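Local coordinates for signal transduction histidine kinase, LytS (Clostridium beijerinckii, PDB 5XSJ), which probably works as a phosphorelay sensor histidine kinase, this chain being the helical N-terminal part of the longer membrane protein, outside its kinase region, at residues I21-K26 / T127-F132; K26-S31 / N52-L57; D34-Y39 / N93-Y98; L57-I62 / T83-I88. All coordinates share one frame; numbering follows the deposited sequence.

In the fold
All four contacts join helices of one four-helix bundle built from helices 15-42, 45-67, 73-99 and 104-133. Interactions 1, 2 and 3 lie in this order along helix 15-42, which meets each of the other three helices in turn; interaction 4 pairs helices 45-67 and 73-99. The centres of interactions 1 and 3 are about 26 Å apart, on opposite sides of the chain's centre, whereas interactions 2 and 4, with centres about 8 Å apart, touch through His28 and Lys61. Along the sequence, interaction 1 encloses the other three, so it ties the two ends of the chain together, beside the second subunit.

Interaction 1. Residues I21-K26 / T127-F132; sequences ITNEIK and TLMQNF
Thr22 faces both Met129 and Phe132 where helices 15-42 and 104-133 run antiparallel, their local axes 9.4 Å apart and their directions 170° apart. The two branches of Thr22 divide the work. With CG2 anti to the backbone N and OG1 anti to the carbonyl carbon (chi1 -67°), the methyl lies against the neighbouring helix, Thr22 CG2 being 3.8 Å from Met129 N. The hydroxyl meets the rim of the Phe132 ring in its plane, with Thr22 OG1 3.1 Å from Phe132 CE2. Met129 and Thr22 lie alongside each other, pointing opposite ways, and a bend at chi3 (-50°) lays the terminal methyl of Met129 along helix 15-42. There Met129 CE is 3.8 Å from Asn23 CA and 4.2 Å from Lys26 CD. Polar ends look elsewhere: Thr22 OG1 hydrogen-bonds Asn18 O, and Asn23 ND2 hydrogen-bonds Glu134 of the second subunit. No hydrogen bond joins the two segments, which implies that the pair meets by buried van der Waals contact, with an oxygen at an aromatic edge.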
loop_
_atom_site.group_PDB
_atom_site.type_symbol
_atom_site.label_atom_id
_atom_site.label_comp_id
_atom_site.label_asym_id
_atom_site.label_seq_id
_atom_site.Cartn_x
_atom_site.Cartn_y
_atom_site.Cartn_z
ATOM N N ILE B 21 -15.427 -19.339 16.849
ATOM C CA ILE B 21 -15.217 -18.147 17.664
ATOM C C ILE B 21 -14.270 -17.181 16.953
ATOM O O ILE B 21 -14.505 -15.966 16.933
ATOM C CB ILE B 21 -14.656 -18.501 19.067
ATOM C CG1 ILE B 21 -15.683 -19.342 19.845
ATOM C CG2 ILE B 21 -14.320 -17.220 19.849
ATOM C CD1 ILE B 21 -15.220 -19.828 21.218
ATOM N N THR B 22 -13.222 -17.736 16.355
ATOM C CA THR B 22 -12.237 -16.961 15.613
ATOM C C THR B 22 -12.907 -16.265 14.434
ATOM O O THR B 22 -12.644 -15.096 14.161
ATOM C CB THR B 22 -11.082 -17.863 15.130
ATOM O OG1 THR B 22 -10.348 -18.323 16.269
ATOM C CG2 THR B 22 -10.140 -17.109 14.215
ATOM N N ASN B 23 -13.802 -16.969 13.754
ATOM C CA ASN B 23 -14.550 -16.340 12.683
ATOM C C ASN B 23 -15.501 -15.255 13.215
ATOM O O ASN B 23 -15.723 -14.240 12.560
ATOM C CB ASN B 23 -15.327 -17.387 11.891
ATOM C CG ASN B 23 -16.114 -16.779 10.750
ATOM O OD1 ASN B 23 -15.542 -16.234 9.813
ATOM N ND2 ASN B 23 -17.432 -16.872 10.825
ATOM N N GLU B 24 -16.056 -15.453 14.406
ATOM C CA GLU B 24 -16.951 -14.451 14.967
ATOM C C GLU B 24 -16.190 -13.176 15.279
ATOM O O GLU B 24 -16.676 -12.078 15.030
ATOM C CB GLU B 24 -17.644 -14.981 16.231
ATOM C CG GLU B 24 -18.814 -15.909 15.920
ATOM C CD GLU B 24 -19.292 -16.703 17.133
ATOM O OE1 GLU B 24 -19.026 -16.294 18.291
ATOM O OE2 GLU B 24 -19.945 -17.743 16.917
ATOM N N ILE B 25 -14.996 -13.332 15.841
ATOM C CA ILE B 25 -14.113 -12.206 16.142
ATOM C C ILE B 25 -13.785 -11.390 14.886
ATOM O O ILE B 25 -13.850 -10.165 14.885
ATOM C CB ILE B 25 -12.798 -12.713 16.785
ATOM C CG1 ILE B 25 -13.085 -13.297 18.163
ATOM C CG2 ILE B 25 -11.753 -11.595 16.855
ATOM C CD1 ILE B 25 -11.960 -14.141 18.719
ATOM N N LYS B 26 -13.456 -12.087 13.810
ATOM C CA LYS B 26 -13.110 -11.439 12.547
ATOM C C LYS B 26 -14.291 -10.633 12.011
ATOM O O LYS B 26 -14.131 -9.488 11.598
ATOM C CB LYS B 26 -12.656 -12.494 11.534
ATOM C CG LYS B 26 -12.073 -11.936 10.243
ATOM C CD LYS B 26 -11.588 -13.068 9.349
ATOM C CE LYS B 26 -10.917 -12.497 8.106
ATOM N NZ LYS B 26 -11.706 -11.319 7.607
ATOM N N THR B 127 -4.991 -16.289 10.409
ATOM C CA THR B 127 -3.903 -17.160 10.858
ATOM C C THR B 127 -4.367 -18.097 11.971
ATOM O O THR B 127 -4.090 -19.301 11.949
ATOM C CB THR B 127 -2.697 -16.354 11.369
ATOM O OG1 THR B 127 -2.120 -15.606 10.294
ATOM C CG2 THR B 127 -1.647 -17.272 11.957
ATOM N N LEU B 128 -5.069 -17.543 12.956
ATOM C CA LEU B 128 -5.618 -18.360 14.027
ATOM C C LEU B 128 -6.532 -19.444 13.477
ATOM O O LEU B 128 -6.444 -20.600 13.876
ATOM C CB LEU B 128 -6.382 -17.499 15.021
ATOM C CG LEU B 128 -5.538 -16.953 16.165
ATOM C CD1 LEU B 128 -6.385 -16.011 17.018
ATOM C CD2 LEU B 128 -4.966 -18.085 17.009
ATOM N N MET B 129 -7.402 -19.065 12.548
ATOM C CA MET B 129 -8.392 -19.993 12.014
ATOM C C MET B 129 -7.713 -21.156 11.312
ATOM O O MET B 129 -8.171 -22.293 11.388
ATOM C CB MET B 129 -9.342 -19.283 11.054
ATOM C CG MET B 129 -10.783 -19.779 11.100
ATOM S SD MET B 129 -11.850 -18.743 10.068
ATOM C CE MET B 129 -11.395 -17.106 10.640
ATOM N N GLN B 130 -6.613 -20.863 10.629
ATOM C CA GLN B 130 -5.836 -21.897 9.968
ATOM C C GLN B 130 -5.186 -22.839 10.972
ATOM O O GLN B 130 -5.159 -24.050 10.758
ATOM C CB GLN B 130 -4.762 -21.287 9.072
ATOM C CG GLN B 130 -5.293 -20.492 7.890
ATOM C CD GLN B 130 -4.160 -20.036 6.976
ATOM O OE1 GLN B 130 -3.410 -20.862 6.430
ATOM N NE2 GLN B 130 -4.017 -18.723 6.820
ATOM N N ASN B 131 -4.657 -22.280 12.055
ATOM C CA ASN B 131 -4.040 -23.083 13.105
ATOM C C ASN B 131 -5.026 -24.016 13.796
ATOM O O ASN B 131 -4.716 -25.178 14.045
ATOM C CB ASN B 131 -3.385 -22.177 14.136
ATOM C CG ASN B 131 -2.159 -21.494 13.594
ATOM O OD1 ASN B 131 -1.843 -21.615 12.409
ATOM N ND2 ASN B 131 -1.456 -20.770 14.455
ATOM N N PHE B 132 -6.208 -23.500 14.116
ATOM C CA PHE B 132 -7.268 -24.332 14.668
ATOM C C PHE B 132 -7.690 -25.411 13.673
ATOM O O PHE B 132 -8.040 -26.523 14.058
ATOM C CB PHE B 132 -8.473 -23.478 15.053
ATOM C CG PHE B 132 -8.255 -22.647 16.279
ATOM C CD1 PHE B 132 -7.647 -23.190 17.400
ATOM C CD2 PHE B 132 -8.647 -21.324 16.305
ATOM C CE1 PHE B 132 -7.446 -22.423 18.536
ATOM C CE2 PHE B 132 -8.452 -20.552 17.433
ATOM C CZ PHE B 132 -7.849 -21.101 18.551
#

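Interaction 2. Residues K26-S31 / N52-L57; sequences KQHVDS and NNEVIL
His28 reaches Glu54 and Leu57, and its side chain can be traced outward atom by atom. At the root, His28 CB lies 3.4 Å from Glu54 O, in keeping with a close approach of helix axes at 8.0 Å. Its chi1 of -68° sets CG anti to the carbonyl carbon and carries the ring toward helix 45-67. His28 ND1 then donates to Glu54 OE1 at 2.7 Å, a nearly straight bond (168°). The acceptor lies in the imidazole plane, but the ring nitrogen is 35° out of the carboxylate plane, on the syn side. Further round, His28 CE1 is 3.6 Å from Leu57 CD1, while Leu57 CB sits over one ring face almost on the normal, a CH-pi contact 3.6 Å from the His28 centroid. At the tip, NE2 probably hydrogen-bonds Lys61 NZ. With one nitrogen donating and the other paired with a lysine, these bonds should hold the ring's rotation, and the pattern would probably favour a neutral imidazole protonated at ND1. Beside it, the bent chain of Glu54 packs on Ser31, with Glu54 CG 3.4 Å from Ser31 OG. The contact lies at the surface of the bundle; behind it, Val29 of the same turn reaches inward to Leu84 of helix 73-99 and Cys121 of helix 104-133.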
loop_
_atom_site.group_PDB
_atom_site.type_symbol
_atom_site.label_atom_id
_atom_site.label_comp_id
_atom_site.label_asym_id
_atom_site.label_seq_id
_atom_site.Cartn_x
_atom_site.Cartn_y
_atom_site.Cartn_z
ATOM N N LYS B 26 -13.456 -12.087 13.810
ATOM C CA LYS B 26 -13.110 -11.439 12.547
ATOM C C LYS B 26 -14.291 -10.633 12.011
ATOM O O LYS B 26 -14.131 -9.488 11.598
ATOM C CB LYS B 26 -12.656 -12.494 11.534
ATOM C CG LYS B 26 -12.073 -11.936 10.243
ATOM C CD LYS B 26 -11.588 -13.068 9.349
ATOM C CE LYS B 26 -10.917 -12.497 8.106
ATOM N NZ LYS B 26 -11.706 -11.319 7.607
ATOM N N GLN B 27 -15.484 -11.219 12.050
ATOM C CA GLN B 27 -16.701 -10.503 11.668
ATOM C C GLN B 27 -16.961 -9.287 12.570
ATOM O O GLN B 27 -17.363 -8.220 12.087
ATOM C CB GLN B 27 -17.915 -11.421 11.733
ATOM C CG GLN B 27 -17.870 -12.678 10.886
ATOM C CD GLN B 27 -19.203 -13.450 10.965
ATOM O OE1 GLN B 27 -19.796 -13.621 12.050
ATOM N NE2 GLN B 27 -19.682 -13.901 9.808
ATOM N N HIS B 28 -16.754 -9.441 13.875
ATOM C CA HIS B 28 -16.959 -8.306 14.796
ATOM C C HIS B 28 -16.026 -7.151 14.456
ATOM O O HIS B 28 -16.431 -5.987 14.422
ATOM C CB HIS B 28 -16.727 -8.717 16.253
ATOM C CG HIS B 28 -17.741 -9.674 16.791
ATOM N ND1 HIS B 28 -19.102 -9.469 16.644
ATOM C CD2 HIS B 28 -17.608 -10.823 17.489
ATOM C CE1 HIS B 28 -19.752 -10.470 17.210
ATOM N NE2 HIS B 28 -18.872 -11.310 17.721
ATOM N N VAL B 29 -14.755 -7.477 14.242
ATOM C CA VAL B 29 -13.772 -6.455 13.909
ATOM C C VAL B 29 -14.157 -5.782 12.595
ATOM O O VAL B 29 -14.207 -4.560 12.520
ATOM C CB VAL B 29 -12.339 -7.033 13.792
ATOM C CG1 VAL B 29 -11.392 -5.943 13.411
ATOM C CG2 VAL B 29 -11.898 -7.680 15.119
ATOM N N ASP B 30 -14.446 -6.581 11.571
ATOM C CA ASP B 30 -14.864 -6.035 10.279
ATOM C C ASP B 30 -16.115 -5.173 10.410
ATOM O O ASP B 30 -16.179 -4.077 9.866
ATOM C CB ASP B 30 -15.106 -7.156 9.262
ATOM C CG ASP B 30 -13.825 -7.935 8.936
ATOM O OD1 ASP B 30 -12.735 -7.528 9.406
ATOM O OD2 ASP B 30 -13.903 -8.954 8.211
ATOM N N SER B 31 -17.111 -5.653 11.143
ATOM C CA SER B 31 -18.344 -4.888 11.263
ATOM C C SER B 31 -18.123 -3.619 12.085
ATOM O O SER B 31 -18.727 -2.561 11.821
ATOM C CB SER B 31 -19.442 -5.747 11.882
ATOM O OG SER B 31 -20.550 -4.945 12.236
ATOM N N ASN B 52 -19.269 0.351 18.560
ATOM C CA ASN B 52 -18.868 0.106 19.929
ATOM C C ASN B 52 -19.245 -1.298 20.387
ATOM O O ASN B 52 -18.420 -2.009 20.965
ATOM C CB ASN B 52 -19.479 1.164 20.843
ATOM C CG ASN B 52 -19.046 1.001 22.278
ATOM O OD1 ASN B 52 -19.879 0.916 23.193
ATOM N ND2 ASN B 52 -17.730 0.922 22.485
ATOM N N ASN B 53 -20.481 -1.705 20.101
ATOM C CA ASN B 53 -20.944 -3.055 20.421
ATOM C C ASN B 53 -20.083 -4.138 19.785
ATOM O O ASN B 53 -19.726 -5.130 20.427
ATOM C CB ASN B 53 -22.400 -3.242 19.975
ATOM C CG ASN B 53 -23.398 -2.455 20.843
ATOM O OD1 ASN B 53 -23.022 -1.790 21.809
ATOM N ND2 ASN B 53 -24.669 -2.517 20.477
ATOM N N GLU B 54 -19.757 -3.967 18.509
ATOM C CA GLU B 54 -18.959 -4.972 17.832
ATOM C C GLU B 54 -17.539 -5.075 18.404
ATOM O O GLU B 54 -17.038 -6.189 18.538
ATOM C CB GLU B 54 -18.929 -4.698 16.327
ATOM C CG GLU B 54 -20.302 -4.846 15.666
ATOM C CD GLU B 54 -20.758 -6.298 15.566
ATOM O OE1 GLU B 54 -19.918 -7.207 15.394
ATOM O OE2 GLU B 54 -21.968 -6.548 15.659
ATOM N N VAL B 55 -16.882 -3.971 18.786
ATOM C CA VAL B 55 -15.554 -4.173 19.402
ATOM C C VAL B 55 -15.620 -4.760 20.791
ATOM O O VAL B 55 -14.689 -5.436 21.206
ATOM C CB VAL B 55 -14.654 -2.908 19.538
ATOM C CG1 VAL B 55 -13.922 -2.673 18.297
ATOM C CG2 VAL B 55 -15.384 -1.673 19.973
ATOM N N ILE B 56 -16.699 -4.490 21.519
ATOM C CA ILE B 56 -16.874 -5.104 22.833
ATOM C C ILE B 56 -16.893 -6.599 22.670
ATOM O O ILE B 56 -16.246 -7.330 23.420
ATOM C CB ILE B 56 -18.181 -4.629 23.531
ATOM C CG1 ILE B 56 -17.999 -3.218 24.084
ATOM C CG2 ILE B 56 -18.554 -5.563 24.663
ATOM C CD1 ILE B 56 -19.318 -2.491 24.342
ATOM N N LEU B 57 -17.606 -7.059 21.649
ATOM C CA LEU B 57 -17.765 -8.483 21.431
ATOM C C LEU B 57 -16.459 -9.120 20.947
ATOM O O LEU B 57 -16.114 -10.233 21.356
ATOM C CB LEU B 57 -18.898 -8.744 20.432
ATOM C CG LEU B 57 -20.323 -8.385 20.884
ATOM C CD1 LEU B 57 -21.278 -8.349 19.696
ATOM C CD2 LEU B 57 -20.822 -9.364 21.947
#

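Interaction 3. Residues D34-Y39 / N93-Y98; sequences DNFNQY and NTISAY
Tyr39 reaches from helix 15-42 across Ile95 and Tyr98, and its hydroxyl is hydrogen-bonded to Glu99 OE2, one residue beyond 93-98. The two helices are the parallel, diagonal pair of a four-helix bundle: their local axes lie 11.1 Å apart with directions only 17° from each other. At that separation backbones cannot touch, and side chains carry the contact. Both Phe36 and Tyr39 have CG anti to the backbone N (chi1 179° in Tyr39), which throws each ring across to helix 73-99. Tyr98 comes edge-on over one face of Tyr39, a T-shaped pair with planes at 69° and centroids 5.3 Å apart. Tyr98 CE2 stands over the Tyr39 face, displaced from its centre toward the rim, and the rings come closest between Tyr39 CE2 and Tyr98 CD2, 3.8 Å. Ile95 serves both aromatic residues of helix 15-42 through different branches: Ile95 CG2 is 4.0 Å from Tyr39 CE2, whereas Ile95 CG1 lies in the plane of the Phe36 ring at its edge, 3.8 Å from Phe36 CE1. Tyr51 of helix 45-67 packs on Ile95, and Ala114 of helix 104-133 on Phe36, which places the layer in the bundle core. Thr94 closes the same edge of Phe36, at right angles to it, while its hydroxyl hydrogen-bonds Ser90 O; Thr94 CB stands 3.6 Å from Phe36 CZ.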
loop_
_atom_site.group_PDB
_atom_site.type_symbol
_atom_site.label_atom_id
_atom_site.label_comp_id
_atom_site.label_asym_id
_atom_site.label_seq_id
_atom_site.Cartn_x
_atom_site.Cartn_y
_atom_site.Cartn_z
ATOM N N ASP B 34 -16.531 -1.019 9.732
ATOM C CA ASP B 34 -17.498 -0.548 8.760
ATOM C C ASP B 34 -18.439 0.497 9.366
ATOM O O ASP B 34 -18.684 1.556 8.772
ATOM C CB ASP B 34 -18.279 -1.742 8.214
ATOM C CG ASP B 34 -19.263 -1.352 7.137
ATOM O OD1 ASP B 34 -19.074 -0.292 6.498
ATOM O OD2 ASP B 34 -20.229 -2.109 6.927
ATOM N N ASN B 35 -18.942 0.214 10.567
ATOM C CA ASN B 35 -19.829 1.143 11.238
ATOM C C ASN B 35 -19.082 2.396 11.659
ATOM O O ASN B 35 -19.586 3.501 11.483
ATOM C CB ASN B 35 -20.496 0.464 12.438
ATOM C CG ASN B 35 -21.640 -0.432 12.015
ATOM O OD1 ASN B 35 -22.723 0.054 11.731
ATOM N ND2 ASN B 35 -21.392 -1.741 11.927
ATOM N N PHE B 36 -17.870 2.212 12.182
ATOM C CA PHE B 36 -16.970 3.329 12.496
ATOM C C PHE B 36 -16.790 4.271 11.303
ATOM O O PHE B 36 -16.981 5.475 11.425
ATOM C CB PHE B 36 -15.607 2.789 12.955
ATOM C CG PHE B 36 -14.522 3.828 13.018
ATOM C CD1 PHE B 36 -14.490 4.762 14.042
ATOM C CD2 PHE B 36 -13.512 3.853 12.065
ATOM C CE1 PHE B 36 -13.482 5.713 14.114
ATOM C CE2 PHE B 36 -12.498 4.800 12.130
ATOM C CZ PHE B 36 -12.481 5.733 13.154
ATOM N N ASN B 37 -16.413 3.704 10.155
ATOM C CA ASN B 37 -16.264 4.457 8.913
ATOM C C ASN B 37 -17.510 5.272 8.572
ATOM O O ASN B 37 -17.433 6.477 8.325
ATOM C CB ASN B 37 -15.943 3.511 7.755
ATOM C CG ASN B 37 -14.501 2.998 7.784
ATOM O OD1 ASN B 37 -13.623 3.592 8.411
ATOM N ND2 ASN B 37 -14.257 1.898 7.088
ATOM N N GLN B 38 -18.661 4.614 8.560
ATOM C CA GLN B 38 -19.918 5.305 8.264
ATOM C C GLN B 38 -20.206 6.404 9.263
ATOM O O GLN B 38 -20.720 7.458 8.893
ATOM C CB GLN B 38 -21.086 4.319 8.234
ATOM C CG GLN B 38 -21.000 3.306 7.082
ATOM C CD GLN B 38 -22.076 2.248 7.192
ATOM O OE1 GLN B 38 -23.272 2.552 7.167
ATOM N NE2 GLN B 38 -21.660 1.002 7.371
ATOM N N TYR B 39 -19.872 6.174 10.530
ATOM C CA TYR B 39 -20.131 7.190 11.541
ATOM C C TYR B 39 -19.314 8.450 11.291
ATOM O O TYR B 39 -19.854 9.556 11.325
ATOM C CB TYR B 39 -19.837 6.669 12.943
ATOM C CG TYR B 39 -20.071 7.721 14.008
ATOM C CD1 TYR B 39 -21.354 8.227 14.245
ATOM C CD2 TYR B 39 -19.023 8.216 14.768
ATOM C CE1 TYR B 39 -21.583 9.203 15.217
ATOM C CE2 TYR B 39 -19.237 9.188 15.749
ATOM C CZ TYR B 39 -20.523 9.674 15.965
ATOM O OH TYR B 39 -20.743 10.622 16.937
ATOM N N ASN B 93 -9.905 7.943 19.424
ATOM C CA ASN B 93 -9.309 9.252 19.193
ATOM C C ASN B 93 -9.920 9.932 17.973
ATOM O O ASN B 93 -10.169 11.136 17.992
ATOM C CB ASN B 93 -7.790 9.146 19.035
ATOM C CG ASN B 93 -7.099 8.787 20.332
ATOM O OD1 ASN B 93 -7.676 8.913 21.407
ATOM N ND2 ASN B 93 -5.872 8.317 20.240
ATOM N N THR B 94 -10.176 9.162 16.920
ATOM C CA THR B 94 -10.830 9.711 15.733
ATOM C C THR B 94 -12.230 10.214 16.087
ATOM O O THR B 94 -12.594 11.323 15.732
ATOM C CB THR B 94 -10.947 8.677 14.581
ATOM O OG1 THR B 94 -9.656 8.150 14.259
ATOM C CG2 THR B 94 -11.549 9.316 13.343
ATOM N N ILE B 95 -13.008 9.393 16.786
ATOM C CA ILE B 95 -14.379 9.747 17.142
ATOM C C ILE B 95 -14.385 11.014 17.993
ATOM O O ILE B 95 -15.196 11.920 17.806
ATOM C CB ILE B 95 -15.069 8.591 17.903
ATOM C CG1 ILE B 95 -15.334 7.417 16.965
ATOM C CG2 ILE B 95 -16.367 9.051 18.545
ATOM C CD1 ILE B 95 -15.906 6.227 17.683
ATOM N N SER B 96 -13.437 11.077 18.915
ATOM C CA SER B 96 -13.290 12.229 19.783
ATOM C C SER B 96 -13.005 13.530 19.020
ATOM O O SER B 96 -13.622 14.549 19.291
ATOM C CB SER B 96 -12.189 11.952 20.800
ATOM O OG SER B 96 -12.002 13.062 21.643
ATOM N N ALA B 97 -12.074 13.505 18.075
ATOM C CA ALA B 97 -11.780 14.693 17.276
ATOM C C ALA B 97 -12.953 15.033 16.369
ATOM O O ALA B 97 -13.271 16.198 16.154
ATOM C CB ALA B 97 -10.503 14.490 16.446
ATOM N N TYR B 98 -13.596 14.000 15.838
ATOM C CA TYR B 98 -14.750 14.173 14.973
ATOM C C TYR B 98 -15.890 14.892 15.691
ATOM O O TYR B 98 -16.477 15.839 15.162
ATOM C CB TYR B 98 -15.233 12.819 14.468
ATOM C CG TYR B 98 -16.544 12.867 13.715
ATOM C CD1 TYR B 98 -16.611 13.403 12.439
ATOM C CD2 TYR B 98 -17.711 12.367 14.273
ATOM C CE1 TYR B 98 -17.792 13.439 11.740
ATOM C CE2 TYR B 98 -18.911 12.409 13.581
ATOM C CZ TYR B 98 -18.938 12.944 12.314
ATOM O OH TYR B 98 -20.107 12.989 11.605
#

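Interaction 4. Residues L57-I62 / T83-I88; sequences LAKQKI and TLDSYI
In the four-helix bundle, helices 45-67 and 73-99 follow one another in the chain and pack antiparallel; here their local axes lie 10.9 Å apart, with directions 162° apart. The contact pairs Lys59 with Asp85 and seats Leu84 among Ala58, Lys59 and Ile62. Only one branch of Leu84 does the touching: Leu84 CD2 approaches Lys59 N at 3.6 Å, Ile62 CD1 at 3.8 Å and Ala58 CB at 4.0 Å, so a single methyl is held against backbone and two apolar side chains. Lys59 starts with CG anti to the backbone N, then turns at chi2 (76°), which swings its ammonium group across to Asp85. The two side chains meet at about a right angle, and the aliphatic part of Lys59 also lies by Leu84. Asp81, one turn earlier on the same helix as Asp85, forms a second salt bridge with the ammonium, so two carboxylates grip it and probably stabilise its positive charge. Asp85 also packs on a basic side chain of another protein in the assembly. The bridge itself is short: Lys59 NZ reaches the syn lone pair of Asp85 OD1 at 2.6 Å, while Asp85 OD2 stays 3.3 Å from Lys59 NZ.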
loop_
_atom_site.group_PDB
_atom_site.type_symbol
_atom_site.label_atom_id
_atom_site.label_comp_id
_atom_site.label_asym_id
_atom_site.label_seq_id
_atom_site.Cartn_x
_atom_site.Cartn_y
_atom_site.Cartn_z
ATOM N N LEU B 57 -17.606 -7.059 21.649
ATOM C CA LEU B 57 -17.765 -8.483 21.431
ATOM C C LEU B 57 -16.459 -9.120 20.947
ATOM O O LEU B 57 -16.114 -10.233 21.356
ATOM C CB LEU B 57 -18.898 -8.744 20.432
ATOM C CG LEU B 57 -20.323 -8.385 20.884
ATOM C CD1 LEU B 57 -21.278 -8.349 19.696
ATOM C CD2 LEU B 57 -20.822 -9.364 21.947
ATOM N N ALA B 58 -15.740 -8.437 20.060
ATOM C CA ALA B 58 -14.441 -8.956 19.601
ATOM C C ALA B 58 -13.456 -9.078 20.772
ATOM O O ALA B 58 -12.772 -10.083 20.932
ATOM C CB ALA B 58 -13.866 -8.058 18.501
ATOM N N LYS B 59 -13.401 -8.038 21.595
ATOM C CA LYS B 59 -12.544 -8.025 22.776
ATOM C C LYS B 59 -12.827 -9.186 23.753
ATOM O O LYS B 59 -11.899 -9.868 24.213
ATOM C CB LYS B 59 -12.709 -6.681 23.494
ATOM C CG LYS B 59 -11.829 -6.504 24.710
ATOM C CD LYS B 59 -10.382 -6.216 24.328
ATOM C CE LYS B 59 -9.502 -6.151 25.578
ATOM N NZ LYS B 59 -8.055 -6.106 25.238
ATOM N N GLN B 60 -14.101 -9.412 24.069
ATOM C CA GLN B 60 -14.492 -10.463 25.015
ATOM C C GLN B 60 -14.144 -11.842 24.491
ATOM O O GLN B 60 -13.629 -12.683 25.225
ATOM C CB GLN B 60 -16.000 -10.401 25.312
ATOM C CG GLN B 60 -16.452 -11.232 26.534
ATOM C CD GLN B 60 -16.739 -12.697 26.199
ATOM O OE1 GLN B 60 -16.736 -13.093 25.027
ATOM N NE2 GLN B 60 -17.003 -13.504 27.230
ATOM N N LYS B 61 -14.449 -12.080 23.220
ATOM C CA LYS B 61 -14.202 -13.394 22.634
ATOM C C LYS B 61 -12.711 -13.676 22.464
ATOM O O LYS B 61 -12.275 -14.810 22.633
ATOM C CB LYS B 61 -14.947 -13.528 21.306
ATOM C CG LYS B 61 -16.450 -13.534 21.519
ATOM C CD LYS B 61 -17.250 -13.606 20.235
ATOM C CE LYS B 61 -18.753 -13.507 20.563
ATOM N NZ LYS B 61 -19.619 -13.479 19.353
ATOM N N ILE B 62 -11.922 -12.653 22.150
ATOM C CA ILE B 62 -10.468 -12.831 22.155
ATOM C C ILE B 62 -10.007 -13.239 23.562
ATOM O O ILE B 62 -9.181 -14.146 23.727
ATOM C CB ILE B 62 -9.724 -11.555 21.707
ATOM C CG1 ILE B 62 -9.979 -11.283 20.221
ATOM C CG2 ILE B 62 -8.220 -11.700 21.960
ATOM C CD1 ILE B 62 -9.510 -9.923 19.783
ATOM N N THR B 83 -3.354 -5.659 19.378
ATOM C CA THR B 83 -3.617 -4.920 18.155
ATOM C C THR B 83 -5.047 -4.383 18.178
ATOM O O THR B 83 -5.305 -3.270 17.726
ATOM C CB THR B 83 -3.372 -5.813 16.910
ATOM O OG1 THR B 83 -2.032 -6.306 16.959
ATOM C CG2 THR B 83 -3.574 -5.050 15.618
ATOM N N LEU B 84 -5.979 -5.162 18.721
ATOM C CA LEU B 84 -7.346 -4.667 18.875
ATOM C C LEU B 84 -7.385 -3.457 19.801
ATOM O O LEU B 84 -8.073 -2.475 19.508
ATOM C CB LEU B 84 -8.278 -5.758 19.411
ATOM C CG LEU B 84 -9.758 -5.329 19.398
ATOM C CD1 LEU B 84 -10.262 -5.207 17.964
ATOM C CD2 LEU B 84 -10.644 -6.284 20.189
ATOM N N ASP B 85 -6.645 -3.508 20.908
ATOM C CA ASP B 85 -6.573 -2.355 21.805
ATOM C C ASP B 85 -6.070 -1.117 21.050
ATOM O O ASP B 85 -6.539 -0.002 21.309
ATOM C CB ASP B 85 -5.659 -2.627 23.009
ATOM C CG ASP B 85 -6.234 -3.657 23.984
ATOM O OD1 ASP B 85 -7.456 -3.923 23.968
ATOM O OD2 ASP B 85 -5.445 -4.201 24.783
ATOM N N SER B 86 -5.124 -1.307 20.121
ATOM C CA SER B 86 -4.614 -0.180 19.326
ATOM C C SER B 86 -5.687 0.383 18.407
ATOM O O SER B 86 -5.790 1.582 18.209
ATOM C CB SER B 86 -3.403 -0.594 18.483
ATOM O OG SER B 86 -2.279 -0.886 19.291
ATOM N N TYR B 87 -6.461 -0.505 17.814
ATOM C CA TYR B 87 -7.598 -0.102 17.007
ATOM C C TYR B 87 -8.608 0.669 17.836
ATOM O O TYR B 87 -9.140 1.682 17.404
ATOM C CB TYR B 87 -8.260 -1.331 16.403
ATOM C CG TYR B 87 -9.643 -1.057 15.887
ATOM C CD1 TYR B 87 -9.825 -0.362 14.699
ATOM C CD2 TYR B 87 -10.776 -1.508 16.571
ATOM C CE1 TYR B 87 -11.100 -0.107 14.194
ATOM C CE2 TYR B 87 -12.063 -1.251 16.074
ATOM C CZ TYR B 87 -12.220 -0.556 14.878
ATOM O OH TYR B 87 -13.489 -0.295 14.366
ATOM N N ILE B 88 -8.883 0.163 19.036
ATOM C CA ILE B 88 -9.820 0.827 19.936
ATOM C C ILE B 88 -9.334 2.240 20.245
ATOM O O ILE B 88 -10.108 3.200 20.208
ATOM C CB ILE B 88 -10.009 0.001 21.225
ATOM C CG1 ILE B 88 -10.767 -1.288 20.873
ATOM C CG2 ILE B 88 -10.770 0.798 22.277
ATOM C CD1 ILE B 88 -10.744 -2.355 21.940
#